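Endolysin B (Mycobacterium phage D29, PDB 3HC7) hydrolyses the ester junction between mycolic acids and the arabinogalactan-peptidoglycan of the host cell wall, breaking the outer membrane so that phage progeny escape. Local coordinates at residues T8-G11 and T12-D16; H104-L107 and H108-K111. All blocks are in the same frame, centred on the assembly; numbering follows the deposited sequence.

Contact 1. Residues T8-G11 and T12-D16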
loop_
_atom_site.group_PDB
_atom_site.type_symbol
_atom_site.label_atom_id
_atom_site.label_comp_id
_atom_site.label_asym_id
_atom_site.label_seq_id
_atom_site.Cartn_x
_atom_site.Cartn_y
_atom_site.Cartn_z
ATOM N N THR A 8 7.451 5.936 -6.617
ATOM C CA THR A 8 7.539 4.722 -5.828
ATOM C C THR A 8 7.487 5.018 -4.339
ATOM O O THR A 8 8.079 5.988 -3.852
ATOM C CB THR A 8 8.832 3.932 -6.130
ATOM O OG1 THR A 8 9.968 4.764 -5.877
ATOM C CG2 THR A 8 8.852 3.465 -7.578
ATOM N N VAL A 9 6.766 4.168 -3.625
ATOM C CA VAL A 9 6.629 4.303 -2.184
ATOM C C VAL A 9 6.960 2.974 -1.528
ATOM O O VAL A 9 6.272 1.973 -1.738
ATOM C CB VAL A 9 5.219 4.751 -1.785
ATOM C CG1 VAL A 9 5.172 5.097 -0.298
ATOM C CG2 VAL A 9 4.800 5.952 -2.618
ATOM N N HIS A 10 8.032 2.975 -0.747
ATOM C CA HIS A 10 8.484 1.782 -0.038
ATOM C C HIS A 10 7.473 1.213 0.954
ATOM O O HIS A 10 6.529 1.892 1.370
ATOM C CB HIS A 10 9.798 2.072 0.695
ATOM C CG HIS A 10 11.014 1.915 -0.160
ATOM N ND1 HIS A 10 11.463 0.685 -0.593
ATOM C CD2 HIS A 10 11.883 2.828 -0.655
ATOM C CE1 HIS A 10 12.560 0.846 -1.311
ATOM N NE2 HIS A 10 12.836 2.138 -1.368
ATOM N N GLY A 11 7.697 -0.041 1.339
ATOM C CA GLY A 11 6.906 -0.689 2.364
ATOM C C GLY A 11 7.398 -0.330 3.751
ATOM O O GLY A 11 8.401 0.366 3.915
ATOM N N THR A 12 6.675 -0.811 4.754
ATOM C CA THR A 12 7.003 -0.575 6.151
ATOM C C THR A 12 8.466 -0.913 6.450
ATOM O O THR A 12 8.983 -1.937 6.003
ATOM C CB THR A 12 6.085 -1.430 7.037
ATOM O OG1 THR A 12 4.725 -1.160 6.689
ATOM C CG2 THR A 12 6.314 -1.137 8.512
ATOM N N GLY A 13 9.137 -0.037 7.190
ATOM C CA GLY A 13 10.496 -0.300 7.629
ATOM C C GLY A 13 11.617 0.210 6.741
ATOM O O GLY A 13 12.788 0.038 7.075
ATOM N N GLN A 14 11.279 0.836 5.615
ATOM C CA GLN A 14 12.309 1.373 4.724
ATOM C C GLN A 14 12.124 2.872 4.478
ATOM O O GLN A 14 11.544 3.267 3.469
ATOM C CB GLN A 14 12.317 0.618 3.388
ATOM C CG GLN A 14 13.306 1.142 2.358
ATOM C CD GLN A 14 14.732 1.213 2.883
ATOM O OE1 GLN A 14 15.606 0.447 2.461
ATOM N NE2 GLN A 14 14.978 2.137 3.807
ATOM N N PRO A 15 12.629 3.712 5.401
ATOM C CA PRO A 15 12.447 5.171 5.320
ATOM C C PRO A 15 13.377 5.842 4.308
ATOM O O PRO A 15 13.357 7.068 4.187
ATOM C CB PRO A 15 12.799 5.664 6.734
ATOM C CG PRO A 15 13.223 4.441 7.526
ATOM C CD PRO A 15 13.424 3.310 6.577
ATOM N N ASP A 16 14.191 5.054 3.610
ATOM C CA ASP A 16 15.113 5.605 2.621
ATOM C C ASP A 16 14.589 5.392 1.203
ATOM O O ASP A 16 14.640 4.282 0.679
ATOM C CB ASP A 16 16.510 4.993 2.768
ATOM C CG ASP A 16 17.538 5.668 1.875
ATOM O OD1 ASP A 16 17.201 6.030 0.722
ATOM O OD2 ASP A 16 18.690 5.835 2.327
#
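His10 and Gln14 meet where the chain doubles back after strand 5-9: CG of Gln14 sits squarely over one face of the imidazole, 3.5 Å from the ring centroid and 12° off its normal, a CH-pi contact. The two side chains run side by side in the same direction. With CG of Gln14 anti to its own backbone N (chi1 177°), the methylene leans onto the ring. CD2 of His10 also packs 3.4 Å from the backbone O of Asp16.

Behind this pair lies a type II beta turn from Gly11 to Gln14, closed by a weak hydrogen bond from Gln14 N to Gly11 O (3.4 Å). Its third residue, Gly13, has a positive phi of 92°, where a side chain would jam against the preceding carbonyl oxygen. Next come the partners that hold the turn at the active site: Thr12 N is hydrogen-bonded to OG of the catalytic Ser82, and Thr12 OG1 to NE2 of Gln83. His10 packs on Pro23 and Ala24 of helix 22-27, while Val9, in strand 5-9, hydrogen-bonds to strand 76-81 and touches helix 83-96.

Contact 2. Residues H104-L107 and H108-K111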
loop_
_atom_site.group_PDB
_atom_site.type_symbol
_atom_site.label_atom_id
_atom_site.label_comp_id
_atom_site.label_asym_id
_atom_site.label_seq_id
_atom_site.Cartn_x
_atom_site.Cartn_y
_atom_site.Cartn_z
ATOM N N HIS A 104 -6.973 15.055 -10.359
ATOM C CA HIS A 104 -7.888 14.486 -11.325
ATOM C C HIS A 104 -7.506 14.866 -12.742
ATOM O O HIS A 104 -7.709 14.085 -13.665
ATOM C CB HIS A 104 -9.335 14.904 -11.034
ATOM C CG HIS A 104 -10.335 14.270 -11.947
ATOM N ND1 HIS A 104 -10.593 12.916 -11.938
ATOM C CD2 HIS A 104 -11.135 14.801 -12.904
ATOM C CE1 HIS A 104 -11.514 12.640 -12.843
ATOM N NE2 HIS A 104 -11.860 13.767 -13.442
ATOM N N ARG A 105 -6.945 16.060 -12.910
ATOM C CA ARG A 105 -6.534 16.531 -14.232
ATOM C C ARG A 105 -5.384 15.707 -14.795
ATOM O O ARG A 105 -5.077 15.797 -15.981
ATOM C CB ARG A 105 -6.145 18.009 -14.187
ATOM C CG ARG A 105 -4.929 18.314 -13.326
ATOM C CD ARG A 105 -4.843 19.802 -13.008
ATOM N NE ARG A 105 -3.821 20.084 -12.005
ATOM C CZ ARG A 105 -2.562 20.398 -12.293
ATOM N NH1 ARG A 105 -2.173 20.471 -13.560
ATOM N NH2 ARG A 105 -1.691 20.633 -11.320
ATOM N N PHE A 106 -4.739 14.901 -13.955
ATOM C CA PHE A 106 -3.667 14.040 -14.458
ATOM C C PHE A 106 -4.191 12.643 -14.771
ATOM O O PHE A 106 -3.443 11.785 -15.230
ATOM C CB PHE A 106 -2.503 13.943 -13.464
ATOM C CG PHE A 106 -1.872 15.268 -13.127
ATOM C CD1 PHE A 106 -1.244 16.023 -14.107
ATOM C CD2 PHE A 106 -1.895 15.751 -11.828
ATOM C CE1 PHE A 106 -0.662 17.238 -13.796
ATOM C CE2 PHE A 106 -1.314 16.964 -11.513
ATOM C CZ PHE A 106 -0.698 17.710 -12.498
ATOM N N LEU A 107 -5.478 12.414 -14.525
ATOM C CA LEU A 107 -6.028 11.071 -14.683
ATOM C C LEU A 107 -5.754 10.500 -16.068
ATOM O O LEU A 107 -5.335 9.351 -16.199
ATOM C CB LEU A 107 -7.528 11.034 -14.371
ATOM C CG LEU A 107 -8.212 9.687 -14.619
ATOM C CD1 LEU A 107 -7.457 8.562 -13.922
ATOM C CD2 LEU A 107 -9.663 9.709 -14.157
ATOM N N HIS A 108 -5.979 11.308 -17.100
ATOM C CA HIS A 108 -5.800 10.855 -18.474
ATOM C C HIS A 108 -4.338 10.536 -18.787
ATOM O O HIS A 108 -4.034 9.950 -19.827
ATOM C CB HIS A 108 -6.342 11.899 -19.460
ATOM C CG HIS A 108 -5.530 13.154 -19.512
ATOM N ND1 HIS A 108 -5.570 14.110 -18.518
ATOM C CD2 HIS A 108 -4.655 13.613 -20.440
ATOM C CE1 HIS A 108 -4.752 15.101 -18.830
ATOM N NE2 HIS A 108 -4.184 14.822 -19.991
ATOM N N ARG A 109 -3.435 10.908 -17.886
ATOM C CA ARG A 109 -2.014 10.667 -18.111
ATOM C C ARG A 109 -1.463 9.484 -17.317
ATOM O O ARG A 109 -0.322 9.078 -17.518
ATOM C CB ARG A 109 -1.204 11.926 -17.821
ATOM C CG ARG A 109 -1.459 13.025 -18.823
ATOM C CD ARG A 109 -1.029 14.361 -18.276
ATOM N NE ARG A 109 0.419 14.490 -18.221
ATOM C CZ ARG A 109 1.040 15.537 -17.694
ATOM N NH1 ARG A 109 0.329 16.534 -17.177
ATOM N NH2 ARG A 109 2.366 15.587 -17.680
ATOM N N LEU A 110 -2.279 8.933 -16.425
ATOM C CA LEU A 110 -1.887 7.773 -15.639
ATOM C C LEU A 110 -2.029 6.520 -16.491
ATOM O O LEU A 110 -3.118 6.215 -16.975
ATOM C CB LEU A 110 -2.755 7.658 -14.386
ATOM C CG LEU A 110 -2.499 6.449 -13.476
ATOM C CD1 LEU A 110 -1.064 6.433 -12.969
ATOM C CD2 LEU A 110 -3.486 6.420 -12.307
ATOM N N LYS A 111 -0.927 5.796 -16.675
ATOM C CA LYS A 111 -0.942 4.612 -17.531
ATOM C C LYS A 111 -0.906 3.300 -16.755
ATOM O O LYS A 111 -1.554 2.326 -17.142
ATOM C CB LYS A 111 0.213 4.655 -18.534
ATOM C CG LYS A 111 0.145 5.822 -19.507
ATOM C CD LYS A 111 -1.198 5.872 -20.219
ATOM C CE LYS A 111 -1.238 7.009 -21.232
ATOM N NZ LYS A 111 -2.578 7.143 -21.868
HETATM O O HOH W 1 -5.981 6.857 -17.529
#
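Phe106 and Arg109 lie side by side on a 3-10 turn, part of the short 3-10 segment 104-109 that leads into strand 110-116 of the parallel sheet in this alpha/beta-hydrolase fold. Two backbone hydrogen bonds carry the 3-10 turn across the junction: Arg109 N to Phe106 O at 2.8 Å, and Leu110 N to Leu107 O at 3.1 Å. The second closes the last turn as the chain straightens into the strand.

Among the side chains, Phe106 and Arg109 point the same way. NH1 of Arg109 reaches the edge of the phenyl ring, in its plane and 3.5 Å from CD1, with ring and guanidinium planes 67° apart, so this is not a stack. The bend at chi3 (72°) turns the guanidinium so that NH1 comes to the ring edge, and its NH2 is held by the backbone oxygens of Leu68 and Ala74. CG of Arg105 lies over one face of the same phenyl ring, and its guanidinium pairs with Asp69. Phe106 also packs on helix 50-70, through Ile64 and Leu68. Arg109 CG lies over one face of the His108 ring, displaced toward its rim, while Arg105 O approaches the edge of that ring, 3.0 Å from His108 CE1.

One water bridges the turn, donating to both Leu107 O and Leu110 O, at 2.9 Å from the former.

In the fold
Contacts 1 and 2 lie at opposite ends of two inner strands of the parallel sheet of a single alpha/beta-hydrolase domain: residues 8-16 leave the C-terminal end of strand 5-9, whereas residues 104-111 enter the N-terminal start of strand 110-116. Strand 76-81 lies between these two in the sheet, and its C-terminal end leads into the nucleophile Ser82. The contact centres are 24 Å apart and the nearest atoms about 11 Å, so the two do not touch. Their roles differ accordingly. Contact 1 borders the catalytic site, with the nearest atoms of Gly11 and the Ser82 side chain about 3 Å apart and the side chain of Thr12 about 9 Å from that of His240. Contact 2 is structural packing away from the annotated sites, joining the start of strand 110-116 to helix 50-70.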